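Local structure of proline dehydrogenase (Bradyrhizobium japonicum USDA 110, 3HAZ) at residues A[79-84]-A[160-165]; A[579-584]-A[696-701]; A[640-645]-A[985-990]. The protein probably oxidises proline to glutamate in two steps, using FAD for the proline dehydrogenase step and NAD for the 1-pyrroline-5-carboxylate dehydrogenase step. All blocks are in the same frame, centred on the assembly; numbering follows the deposited sequence.

Interaction 1: A[79-84]-A[160-165]; sequences VLAEAL and QAMRLM
Two helices of the all-helical region that belongs to the DNA-binding domain family of proline dehydrogenase cross here, the segments 79-84 and 160-165 meeting through A81, E82, L84, A161, M162 and M165. The axes of these short segments come within 8.1 Å at a crossing angle of -72°, an approach made possible by alanine on both sides: the methyl carbons CB of A81 and CB of A161 lie 3.6 Å apart. A81 CB, the centre of the contact, sits over the backbone between A161 and M162, 3.5 Å from M162 N, and the two methionines embrace it, with CG of M162 3.5 Å and CG of M165 3.9 Å from A81 CB. M162 keeps its CG beside its own backbone N (chi1 -74°), runs extended to SD and bends at chi3, which brings SD and CE against the CB of L84; CE of M162 is 4.0 Å from that atom. M165 is folded at both chi2 and chi3, its chain crossing that of E82 at about a right angle. The polar part is handled by water: one molecule donates to E82 OE1 at 2.8 Å and also to the backbone O of M165 at 2.9 Å, bridging the two segments, which share no direct hydrogen bond. The other carboxylate oxygen of E82 makes a salt bridge with R86 and a hydrogen bond to H449. M78 and L85 of helix 71-85 also touch M165, while M63 of helix 60-66 packs on A161. The chemistry thus divides into a close apolar crossing of methyl and thioether groups and a buried carboxylate whose two oxygens have different partners; R86 would be expected to favour its ionised form.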
# COMPACT_ATOMS: atom_id res chain seq x y z
N VAL A 79 34.47 -33.10 -11.92
CA VAL A 79 35.65 -33.55 -11.21
C VAL A 79 35.61 -35.06 -11.04
O VAL A 79 36.59 -35.76 -11.30
CB VAL A 79 35.78 -32.87 -9.83
CG1 VAL A 79 36.83 -33.58 -8.97
CG2 VAL A 79 36.13 -31.40 -10.01
N LEU A 80 34.47 -35.58 -10.60
CA LEU A 80 34.30 -37.02 -10.46
C LEU A 80 34.48 -37.69 -11.83
O LEU A 80 35.10 -38.74 -11.94
CB LEU A 80 32.93 -37.34 -9.88
CG LEU A 80 32.58 -38.82 -9.76
CD1 LEU A 80 33.64 -39.56 -8.94
CD2 LEU A 80 31.20 -39.01 -9.16
N ALA A 81 33.93 -37.06 -12.87
CA ALA A 81 34.05 -37.58 -14.24
C ALA A 81 35.51 -37.74 -14.65
O ALA A 81 35.89 -38.79 -15.17
CB ALA A 81 33.30 -36.69 -15.23
N GLU A 82 36.34 -36.73 -14.40
CA GLU A 82 37.75 -36.82 -14.80
C GLU A 82 38.49 -37.94 -14.05
O GLU A 82 39.23 -38.71 -14.66
CB GLU A 82 38.48 -35.48 -14.63
CG GLU A 82 39.96 -35.52 -15.02
CD GLU A 82 40.18 -35.86 -16.49
OE1 GLU A 82 39.18 -35.89 -17.24
OE2 GLU A 82 41.33 -36.10 -16.90
N ALA A 83 38.28 -38.03 -12.74
CA ALA A 83 38.85 -39.12 -11.96
C ALA A 83 38.44 -40.46 -12.56
O ALA A 83 39.27 -41.34 -12.74
CB ALA A 83 38.39 -39.04 -10.50
N LEU A 84 37.15 -40.62 -12.87
CA LEU A 84 36.65 -41.86 -13.45
C LEU A 84 37.23 -42.16 -14.84
O LEU A 84 37.46 -43.31 -15.19
CB LEU A 84 35.12 -41.88 -13.48
CG LEU A 84 34.49 -42.04 -12.10
CD1 LEU A 84 33.01 -41.67 -12.10
CD2 LEU A 84 34.68 -43.47 -11.60
N GLN A 160 27.39 -38.36 -18.49
CA GLN A 160 27.40 -37.23 -19.41
C GLN A 160 28.59 -36.32 -19.14
O GLN A 160 29.24 -35.85 -20.08
CB GLN A 160 26.10 -36.43 -19.28
CG GLN A 160 25.90 -35.40 -20.35
CD GLN A 160 24.53 -34.74 -20.27
OE1 GLN A 160 23.55 -35.37 -19.85
NE2 GLN A 160 24.45 -33.48 -20.66
N ALA A 161 28.89 -36.07 -17.87
CA ALA A 161 30.06 -35.27 -17.51
C ALA A 161 31.31 -35.94 -18.07
O ALA A 161 32.26 -35.27 -18.51
CB ALA A 161 30.16 -35.10 -15.97
N MET A 162 31.31 -37.27 -18.07
CA MET A 162 32.46 -38.02 -18.57
C MET A 162 32.67 -37.80 -20.07
O MET A 162 33.81 -37.66 -20.51
CB MET A 162 32.34 -39.51 -18.24
CG MET A 162 32.59 -39.81 -16.76
SD MET A 162 32.21 -41.51 -16.27
CE MET A 162 33.52 -42.41 -17.10
N ARG A 163 31.60 -37.77 -20.85
CA ARG A 163 31.78 -37.49 -22.27
C ARG A 163 32.20 -36.04 -22.51
O ARG A 163 32.95 -35.75 -23.44
CB ARG A 163 30.57 -37.90 -23.14
CG ARG A 163 29.20 -37.70 -22.53
CD ARG A 163 28.16 -38.54 -23.27
NE ARG A 163 26.82 -38.40 -22.70
CZ ARG A 163 26.30 -39.24 -21.80
NH1 ARG A 163 25.07 -39.04 -21.33
NH2 ARG A 163 27.00 -40.27 -21.37
N LEU A 164 31.74 -35.13 -21.65
CA LEU A 164 32.14 -33.73 -21.81
C LEU A 164 33.63 -33.55 -21.49
O LEU A 164 34.36 -32.90 -22.24
CB LEU A 164 31.27 -32.80 -20.95
CG LEU A 164 29.80 -32.67 -21.39
CD1 LEU A 164 28.97 -31.97 -20.33
CD2 LEU A 164 29.67 -31.97 -22.75
N MET A 165 34.07 -34.14 -20.38
CA MET A 165 35.46 -34.02 -19.97
C MET A 165 36.38 -34.69 -20.97
O MET A 165 37.48 -34.21 -21.25
CB MET A 165 35.66 -34.65 -18.58
CG MET A 165 34.98 -33.89 -17.44
SD MET A 165 35.42 -32.16 -17.46
CE MET A 165 37.18 -32.25 -17.17
O HOH W 1 39.60 -35.66 -19.99

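Interaction 2: A[579-584]-A[696-701]; sequences EQAAHL and VALLHE
L698 sends its CG anti to the backbone N (chi1 -177°), which carries both methyl branches across to helix 571-587, whereas L584 keeps CG beside its own backbone N (chi1 -68°) and so turns CD1 toward helix 689-702. That helix is the connection of a beta-alpha-beta crossover in the NAD-binding part of the aldehyde dehydrogenase fold, joining strand 679-683, which ends at the NAD-binding K683, to the parallel strand 709-711. The short segments cross at 125°, nearer antiparallel than parallel, and their axes approach to 8.9 Å. The branches of L698 divide the work. Its CD2 lies against the backbone of A581, 3.7 Å from A581 O, and also touches the alanine methyl; CG and CD1 meet L584, with L698 CG 4.0 Å from L584 CB. L699 starts out from its helix away from the partner, yet CD2 turns back and reaches A581 CB at 3.7 Å. A581 therefore receives one methyl from each of two successive leucines; its small side chain lets L698 CD2 reach the helix backbone, while L699 CD2 stops at the methyl. Elsewhere L699 packs on L667, V670 and T671 and on L709, so this leucine ties the helix pair to helix 664-675 and strand 709-711. At the other end of the interface the extended E701 passes slantwise over L584, its CG and CD both near L584 CD1, while its carboxylate makes a salt bridge with R588. A702, next along helix 689-702, touches Q580, A581 and L584. No direct hydrogen bond joins the two segments; instead a water accepts from Q580 NE2 at 3.1 Å and donates to the backbone O of E701 at 2.8 Å.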
# COMPACT_ATOMS: atom_id res chain seq x y z
N GLU A 579 29.98 12.12 12.26
CA GLU A 579 29.94 12.16 10.80
C GLU A 579 30.88 13.22 10.22
O GLU A 579 31.43 13.04 9.14
CB GLU A 579 28.51 12.35 10.30
CG GLU A 579 27.65 11.10 10.49
CD GLU A 579 26.16 11.36 10.37
OE1 GLU A 579 25.73 12.53 10.44
OE2 GLU A 579 25.41 10.37 10.20
N GLN A 580 31.06 14.32 10.95
CA GLN A 580 32.02 15.34 10.53
C GLN A 580 33.44 14.82 10.73
O GLN A 580 34.34 15.15 9.96
CB GLN A 580 31.79 16.65 11.30
CG GLN A 580 32.84 17.74 11.06
CD GLN A 580 32.88 18.22 9.62
OE1 GLN A 580 32.03 17.85 8.81
NE2 GLN A 580 33.86 19.05 9.30
N ALA A 581 33.63 13.98 11.75
CA ALA A 581 34.93 13.36 11.99
C ALA A 581 35.30 12.43 10.84
O ALA A 581 36.43 12.46 10.34
CB ALA A 581 34.91 12.60 13.31
N ALA A 582 34.35 11.61 10.42
CA ALA A 582 34.54 10.76 9.25
C ALA A 582 34.94 11.60 8.05
O ALA A 582 35.89 11.27 7.33
CB ALA A 582 33.26 9.97 8.94
N HIS A 583 34.23 12.70 7.83
CA HIS A 583 34.54 13.60 6.73
C HIS A 583 35.99 14.11 6.79
O HIS A 583 36.69 14.15 5.77
CB HIS A 583 33.57 14.78 6.70
CG HIS A 583 33.96 15.86 5.74
ND1 HIS A 583 33.83 15.73 4.38
CD2 HIS A 583 34.50 17.08 5.96
CE1 HIS A 583 34.27 16.83 3.79
NE2 HIS A 583 34.67 17.67 4.72
N LEU A 584 36.43 14.51 7.97
CA LEU A 584 37.77 15.08 8.14
C LEU A 584 38.85 14.00 7.95
O LEU A 584 39.91 14.26 7.39
CB LEU A 584 37.90 15.77 9.50
CG LEU A 584 37.07 17.06 9.69
CD1 LEU A 584 37.13 17.58 11.13
CD2 LEU A 584 37.48 18.16 8.70
N VAL A 696 42.24 12.57 18.46
CA VAL A 696 41.51 13.34 19.46
C VAL A 696 41.34 14.80 19.02
O VAL A 696 40.24 15.35 19.11
CB VAL A 696 42.21 13.27 20.84
CG1 VAL A 696 41.62 14.31 21.79
CG2 VAL A 696 42.07 11.87 21.42
N ALA A 697 42.42 15.42 18.54
CA ALA A 697 42.33 16.80 18.08
C ALA A 697 41.34 16.89 16.93
O ALA A 697 40.60 17.87 16.80
CB ALA A 697 43.71 17.33 17.67
N LEU A 698 41.30 15.86 16.10
CA LEU A 698 40.38 15.83 14.98
C LEU A 698 38.93 15.72 15.47
O LEU A 698 38.04 16.37 14.93
CB LEU A 698 40.72 14.67 14.02
CG LEU A 698 39.88 14.55 12.74
CD1 LEU A 698 40.66 13.82 11.65
CD2 LEU A 698 38.56 13.85 13.02
N LEU A 699 38.71 14.90 16.49
CA LEU A 699 37.37 14.75 17.05
C LEU A 699 36.89 16.06 17.66
O LEU A 699 35.73 16.44 17.49
CB LEU A 699 37.34 13.65 18.11
CG LEU A 699 37.27 12.20 17.60
CD1 LEU A 699 37.34 11.25 18.77
CD2 LEU A 699 35.99 11.98 16.81
N HIS A 700 37.77 16.74 18.39
CA HIS A 700 37.45 18.04 18.96
C HIS A 700 37.05 19.01 17.85
O HIS A 700 36.07 19.74 17.97
CB HIS A 700 38.63 18.61 19.75
CG HIS A 700 38.91 17.91 21.05
ND1 HIS A 700 37.91 17.44 21.87
CD2 HIS A 700 40.08 17.62 21.67
CE1 HIS A 700 38.45 16.88 22.94
NE2 HIS A 700 39.77 16.98 22.85
N GLU A 701 37.83 19.02 16.77
CA GLU A 701 37.54 19.90 15.64
C GLU A 701 36.22 19.53 14.98
O GLU A 701 35.54 20.38 14.41
CB GLU A 701 38.68 19.85 14.62
CG GLU A 701 38.47 20.77 13.42
CD GLU A 701 39.57 20.66 12.38
OE1 GLU A 701 40.61 20.03 12.66
OE2 GLU A 701 39.40 21.22 11.27
O HOH W 2 34.83 20.66 11.72

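Interaction 3: A[640-645]-A[985-990]; sequences GESNAL and INTAAA
S642 and I985 form an antiparallel hydrogen-bonded pair where strands 641-656 and 978-986 build a projecting beta flap, consistent with the oligomerisation flap of the aldehyde dehydrogenase superfamily. S642 N donates to I985 O at 2.9 Å, close to straight (164°) and in the carbonyl plane, and I985 N returns the bond to S642 O, also at 2.9 Å. One step on, E641 and N986 are a non-hydrogen-bonded pair, and CA of E641 makes a CA-H...O contact of 3.3 Å with I985 O, the same oxygen that S642 N uses. Beyond the last pair, G640 O accepts from T987 N at 2.8 Å; this bond is bent, and the donor stands well above the carbonyl plane. Beside the S642-I985 pair, OG of S642 takes the position between backbone N and carbonyl carbon (chi1 73°) and lies 3.4 Å from I985 CB, with CG2 of T987 also close by. On the face bearing E641 and N986, N643 lends support: its ND2 donates to E641 OE1 at 2.9 Å almost linearly, in its own amide plane, but from the anti side and tilted somewhat out of the carboxylate plane. Farther out, this contact belongs to a subunit interface. I985 pairs in a parallel ladder with a strand of the second subunit, so the sheet continues into that chain; R944 of that subunit forms a salt bridge with E641 OE2, and K353 of that subunit donates to G640 O. N986 ND2 bonds to the backbone O of N943 of the second subunit, which leaves the other end of the amide to shape the chain turn: OD1 of N986 accepts from A988 N at 3.0 Å, closing an Asx turn.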
# COMPACT_ATOMS: atom_id res chain seq x y z
N GLY A 640 -4.75 5.62 30.21
CA GLY A 640 -4.54 6.53 31.32
C GLY A 640 -3.13 6.47 31.90
O GLY A 640 -2.88 6.94 33.01
N GLU A 641 -2.20 5.88 31.15
CA GLU A 641 -0.81 5.79 31.60
C GLU A 641 0.14 5.77 30.42
O GLU A 641 -0.11 5.09 29.42
CB GLU A 641 -0.61 4.53 32.45
CG GLU A 641 0.77 4.39 33.06
CD GLU A 641 0.94 3.09 33.83
OE1 GLU A 641 1.33 2.07 33.22
OE2 GLU A 641 0.68 3.09 35.05
N SER A 642 1.24 6.50 30.53
CA SER A 642 2.29 6.42 29.52
C SER A 642 3.53 5.73 30.09
O SER A 642 3.87 5.91 31.26
CB SER A 642 2.67 7.81 29.01
OG SER A 642 3.41 8.54 29.98
N ASN A 643 4.19 4.94 29.25
CA ASN A 643 5.41 4.24 29.63
C ASN A 643 6.44 4.38 28.53
O ASN A 643 6.22 3.94 27.40
CB ASN A 643 5.12 2.76 29.89
CG ASN A 643 4.25 2.55 31.11
OD1 ASN A 643 4.75 2.51 32.24
ND2 ASN A 643 2.95 2.41 30.89
N ALA A 644 7.57 4.99 28.85
CA ALA A 644 8.59 5.28 27.85
C ALA A 644 9.96 4.80 28.30
O ALA A 644 10.40 5.09 29.42
CB ALA A 644 8.60 6.77 27.53
N LEU A 645 10.64 4.07 27.42
CA LEU A 645 11.99 3.56 27.68
C LEU A 645 13.03 4.42 26.97
O LEU A 645 12.92 4.68 25.76
CB LEU A 645 12.10 2.10 27.22
CG LEU A 645 13.41 1.35 27.49
CD1 LEU A 645 13.70 1.22 28.98
CD2 LEU A 645 13.36 -0.04 26.84
N ILE A 985 4.15 7.59 33.61
CA ILE A 985 3.32 8.71 34.05
C ILE A 985 1.84 8.33 34.08
O ILE A 985 1.29 7.91 33.07
CB ILE A 985 3.49 9.92 33.12
CG1 ILE A 985 4.97 10.30 33.02
CG2 ILE A 985 2.64 11.11 33.59
CD1 ILE A 985 5.28 11.23 31.86
N ASN A 986 1.22 8.47 35.25
CA ASN A 986 -0.23 8.33 35.34
C ASN A 986 -0.88 9.53 34.67
O ASN A 986 -0.88 10.64 35.22
CB ASN A 986 -0.64 8.22 36.81
CG ASN A 986 -2.15 8.26 37.00
OD1 ASN A 986 -2.92 8.27 36.04
ND2 ASN A 986 -2.58 8.30 38.26
N THR A 987 -1.44 9.33 33.48
CA THR A 987 -1.97 10.44 32.70
C THR A 987 -3.47 10.65 32.88
O THR A 987 -4.04 11.57 32.28
CB THR A 987 -1.63 10.29 31.20
OG1 THR A 987 -2.17 9.05 30.71
CG2 THR A 987 -0.12 10.28 30.99
N ALA A 988 -4.10 9.83 33.72
CA ALA A 988 -5.56 9.85 33.88
C ALA A 988 -6.20 11.23 34.10
O ALA A 988 -7.31 11.48 33.61
CB ALA A 988 -6.00 8.89 34.96
N ALA A 989 -5.53 12.11 34.83
CA ALA A 989 -6.10 13.43 35.12
C ALA A 989 -6.32 14.29 33.87
O ALA A 989 -7.16 15.20 33.87
CB ALA A 989 -5.26 14.18 36.15
N ALA A 990 -5.57 14.00 32.81
CA ALA A 990 -5.68 14.73 31.55
C ALA A 990 -6.89 14.29 30.73
O ALA A 990 -7.44 15.07 29.95
CB ALA A 990 -4.40 14.59 30.73

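In the fold
From the N terminus, interaction 1 comes first, closing a loop of 75 residues, largely helical, within the helical DNA-binding domain part. It is complete before either of the others opens. Interactions 2 and 3 then cross along the chain: helix 571-587 opens interaction 2, segment 640-645 opens interaction 3, segment 696-701 closes interaction 2 and segment 985-990 closes interaction 3 across 339 residues. Interaction 2 joins two helices of the aldehyde dehydrogenase part, while interaction 3 brings the chain's end back to strand 641-656 beside a second subunit. Nearest atoms are about 46 Å apart between interactions 1 and 2 and about 21 Å between 2 and 3.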